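Local coordinates for protein DNA helicase RecQ (Deinococcus radiodurans, PDB 2RHF) that probably couples ATP hydrolysis to the unwinding of duplex DNA in the 3'-5' direction, the chain here being its third, C-terminal HRDC domain, at residues R12-R15 against R16-M19. Numbering follows the deposited sequence.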
ATOM      1  N   ARG A  12      -4.160   5.335  -2.152  1.00  9.19           N
ATOM      2  CA  ARG A  12      -5.606   5.332  -2.352  1.00  9.83           C
ATOM      3  C   ARG A  12      -5.971   4.947  -3.784  1.00  9.56           C
ATOM      4  O   ARG A  12      -6.938   4.216  -4.013  1.00  9.63           O
ATOM      5  CB  ARG A  12      -6.207   6.695  -2.014  1.00 10.85           C
ATOM      6  CG  ARG A  12      -6.376   6.918  -0.530  1.00 11.89           C
ATOM      7  CD  ARG A  12      -7.224   8.148  -0.194  1.00 14.12           C
ATOM      8  NE  ARG A  12      -7.556   8.099   1.231  1.00 15.93           N
ATOM      9  CZ  ARG A  12      -6.747   8.507   2.211  1.00 16.65           C
ATOM     10  NH1 ARG A  12      -5.582   9.072   1.934  1.00 17.50           N
ATOM     11  NH2 ARG A  12      -7.115   8.367   3.476  1.00 18.65           N
ATOM     12  N   GLU A  13      -5.198   5.443  -4.752  1.00  9.27           N
ATOM     13  CA  GLU A  13      -5.402   5.097  -6.158  1.00  9.94           C
ATOM     14  C   GLU A  13      -5.151   3.614  -6.383  1.00  9.20           C
ATOM     15  O   GLU A  13      -5.912   2.941  -7.085  1.00  9.66           O
ATOM     16  CB  GLU A  13      -4.500   5.959  -7.045  1.00  9.86           C
ATOM     17  CG  GLU A  13      -4.972   7.417  -7.075  1.00 11.00           C
ATOM     18  CD  GLU A  13      -3.959   8.408  -7.635  1.00 11.70           C
ATOM     19  OE1 GLU A  13      -2.772   8.068  -7.818  1.00 12.46           O
ATOM     20  OE2 GLU A  13      -4.365   9.568  -7.873  1.00 14.64           O
ATOM     21  N   LEU A  14      -4.089   3.091  -5.785  1.00  8.79           N
ATOM     22  CA  LEU A  14      -3.806   1.661  -5.871  1.00  8.70           C
ATOM     23  C   LEU A  14      -4.954   0.866  -5.258  1.00  8.44           C
ATOM     24  O   LEU A  14      -5.430  -0.123  -5.838  1.00  8.87           O
ATOM     25  CB  LEU A  14      -2.507   1.319  -5.165  1.00  8.92           C
ATOM     26  CG  LEU A  14      -2.249  -0.185  -5.029  1.00  9.02           C
ATOM     27  CD1 LEU A  14      -2.145  -0.885  -6.383  1.00  9.93           C
ATOM     28  CD2 LEU A  14      -1.017  -0.433  -4.208  1.00 10.35           C
ATOM     29  N   ARG A  15      -5.396   1.273  -4.076  1.00  8.66           N
ATOM     30  CA  ARG A  15      -6.470   0.556  -3.401  1.00  9.25           C
ATOM     31  C   ARG A  15      -7.726   0.482  -4.286  1.00  9.34           C
ATOM     32  O   ARG A  15      -8.357  -0.573  -4.372  1.00  9.92           O
ATOM     33  CB  ARG A  15      -6.751   1.184  -2.043  1.00  9.17           C
ATOM     34  CG  ARG A  15      -7.805   0.423  -1.222  1.00  9.55           C
ATOM     35  CD  ARG A  15      -7.818   0.852   0.220  1.00 10.27           C
ATOM     36  NE  ARG A  15      -8.212   2.252   0.371  1.00  9.65           N
ATOM     37  CZ  ARG A  15      -8.264   2.888   1.537  1.00  9.82           C
ATOM     38  NH1 ARG A  15      -7.959   2.250   2.668  1.00 10.35           N
ATOM     39  NH2 ARG A  15      -8.633   4.149   1.581  1.00 11.23           N
ATOM     40  N   ARG A  16      -8.052   1.574  -4.984  1.00  9.90           N
ATOM     41  CA  ARG A  16      -9.192   1.554  -5.915  1.00 10.90           C
ATOM     42  C   ARG A  16      -9.000   0.572  -7.067  1.00 10.55           C
ATOM     43  O   ARG A  16      -9.952  -0.094  -7.469  1.00 11.60           O
ATOM     44  CB  ARG A  16      -9.506   2.952  -6.428  1.00 12.09           C
ATOM     45  CG  ARG A  16     -10.053   3.880  -5.371  1.00 14.40           C
ATOM     46  CD  ARG A  16     -10.178   5.317  -5.893  1.00 20.69           C
ATOM     47  NE  ARG A  16     -10.203   6.270  -4.782  1.00 23.21           N
ATOM     48  CZ  ARG A  16      -9.398   7.322  -4.658  1.00 23.82           C
ATOM     49  NH1 ARG A  16      -8.495   7.614  -5.599  1.00 23.71           N
ATOM     50  NH2 ARG A  16      -9.515   8.110  -3.598  1.00 25.95           N
ATOM     51  N   GLU A  17      -7.773   0.469  -7.590  1.00 10.43           N
ATOM     52  CA  GLU A  17      -7.483  -0.526  -8.632  1.00 11.08           C
ATOM     53  C   GLU A  17      -7.699  -1.933  -8.101  1.00 11.19           C
ATOM     54  O   GLU A  17      -8.306  -2.781  -8.763  1.00 12.12           O
ATOM     55  CB  GLU A  17      -6.047  -0.394  -9.135  1.00 11.10           C
ATOM     56  CG  GLU A  17      -5.765   0.920  -9.824  1.00 11.69           C
ATOM     57  CD  GLU A  17      -4.308   1.103 -10.230  1.00 12.84           C
ATOM     58  OE1 GLU A  17      -3.441   0.281  -9.859  1.00 14.50           O
ATOM     59  OE2 GLU A  17      -4.043   2.103 -10.943  1.00 14.17           O
ATOM     60  N   LEU A  18      -7.181  -2.195  -6.902  1.00 10.68           N
ATOM     61  CA  LEU A  18      -7.294  -3.513  -6.300  1.00 11.19           C
ATOM     62  C   LEU A  18      -8.745  -3.870  -5.989  1.00 11.35           C
ATOM     63  O   LEU A  18      -9.166  -5.012  -6.164  1.00 12.21           O
ATOM     64  CB  LEU A  18      -6.426  -3.602  -5.049  1.00 10.96           C
ATOM     65  CG  LEU A  18      -4.915  -3.448  -5.300  1.00 10.89           C
ATOM     66  CD1 LEU A  18      -4.183  -3.375  -3.981  1.00 11.20           C
ATOM     67  CD2 LEU A  18      -4.347  -4.562  -6.179  1.00 11.89           C
HETATM   68  N   MSE A  19      -9.519  -2.883  -5.553  1.00 11.13           N
HETATM   69  CA  MSE A  19     -10.962  -3.079  -5.337  1.00 12.53           C
HETATM   70  C   MSE A  19     -11.651  -3.525  -6.632  1.00 13.40           C
HETATM   71  O   MSE A  19     -12.458  -4.459  -6.640  1.00 14.23           O
HETATM   72  CB  MSE A  19     -11.601  -1.780  -4.867  1.00 11.98           C
HETATM   73  CG  MSE A  19     -11.263  -1.366  -3.443  1.00 12.10           C
HETATM   74 SE   MSE A  19     -11.800   0.454  -3.099  1.00 15.65          SE
HETATM   75  CE  MSE A  19     -13.719   0.267  -3.368  1.00 16.35           C
TER
HETATM   76  O   HOH W   1      -6.802  10.287  -6.953  1.00 24.87           O
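Arg-15 O accepts the amide of Met-19 (N to O 2.8 Å) and Leu-14 O that of Leu-18 (N to O 2.9 Å, N-H...O angle 164°), two of four successive i to i+4 bonds of helix 4-22; Arg-12 with Arg-16 and Glu-13 with Glu-17 make the others. On the solvent side, Arg-16 runs extended back along the helix, its CG against Arg-12 O at 3.4 Å. Its guanidinium lays one face over Arg-12 CB, while NH1 comes to 3.8 Å from Glu-13 CG. The Glu-13 carboxylate stays apart from it, OE2 to NH1 5.1 Å; a water bridges the two, donating to OE2 at 2.7 Å and accepting a weak bond from NH1. Neighbouring Glu-17 instead spends OE1 on a salt bridge to Arg-66. Arg-15 turns inward, with CG anti to the backbone N (chi1 -176°) and a bend at chi3, and its NH1 hydrogen-bonds to Phe-30 O and Asn-32 OD1. Met-19, a selenomethionine, sets CG 3.2 Å from Arg-15 O, with SE farther out. Packing is completed by Leu-18 CD1 resting on Leu-14 CG at 3.9 Å, both leucines facing helix 57-76, where Leu-18 also meets Tyr-63. Cutting Leu-18 back to an alanine is likely to leave Leu-14 without this apolar neighbour and to open a gap beside Tyr-63 and Val-29. The helix is thus amphipathic: leucines join it to the HRDC core, buried Arg-15 is met by acceptors just beyond helix 26-29, and the Glu-13 and Arg-16 charges, without a direct salt bridge, probably attract only weakly.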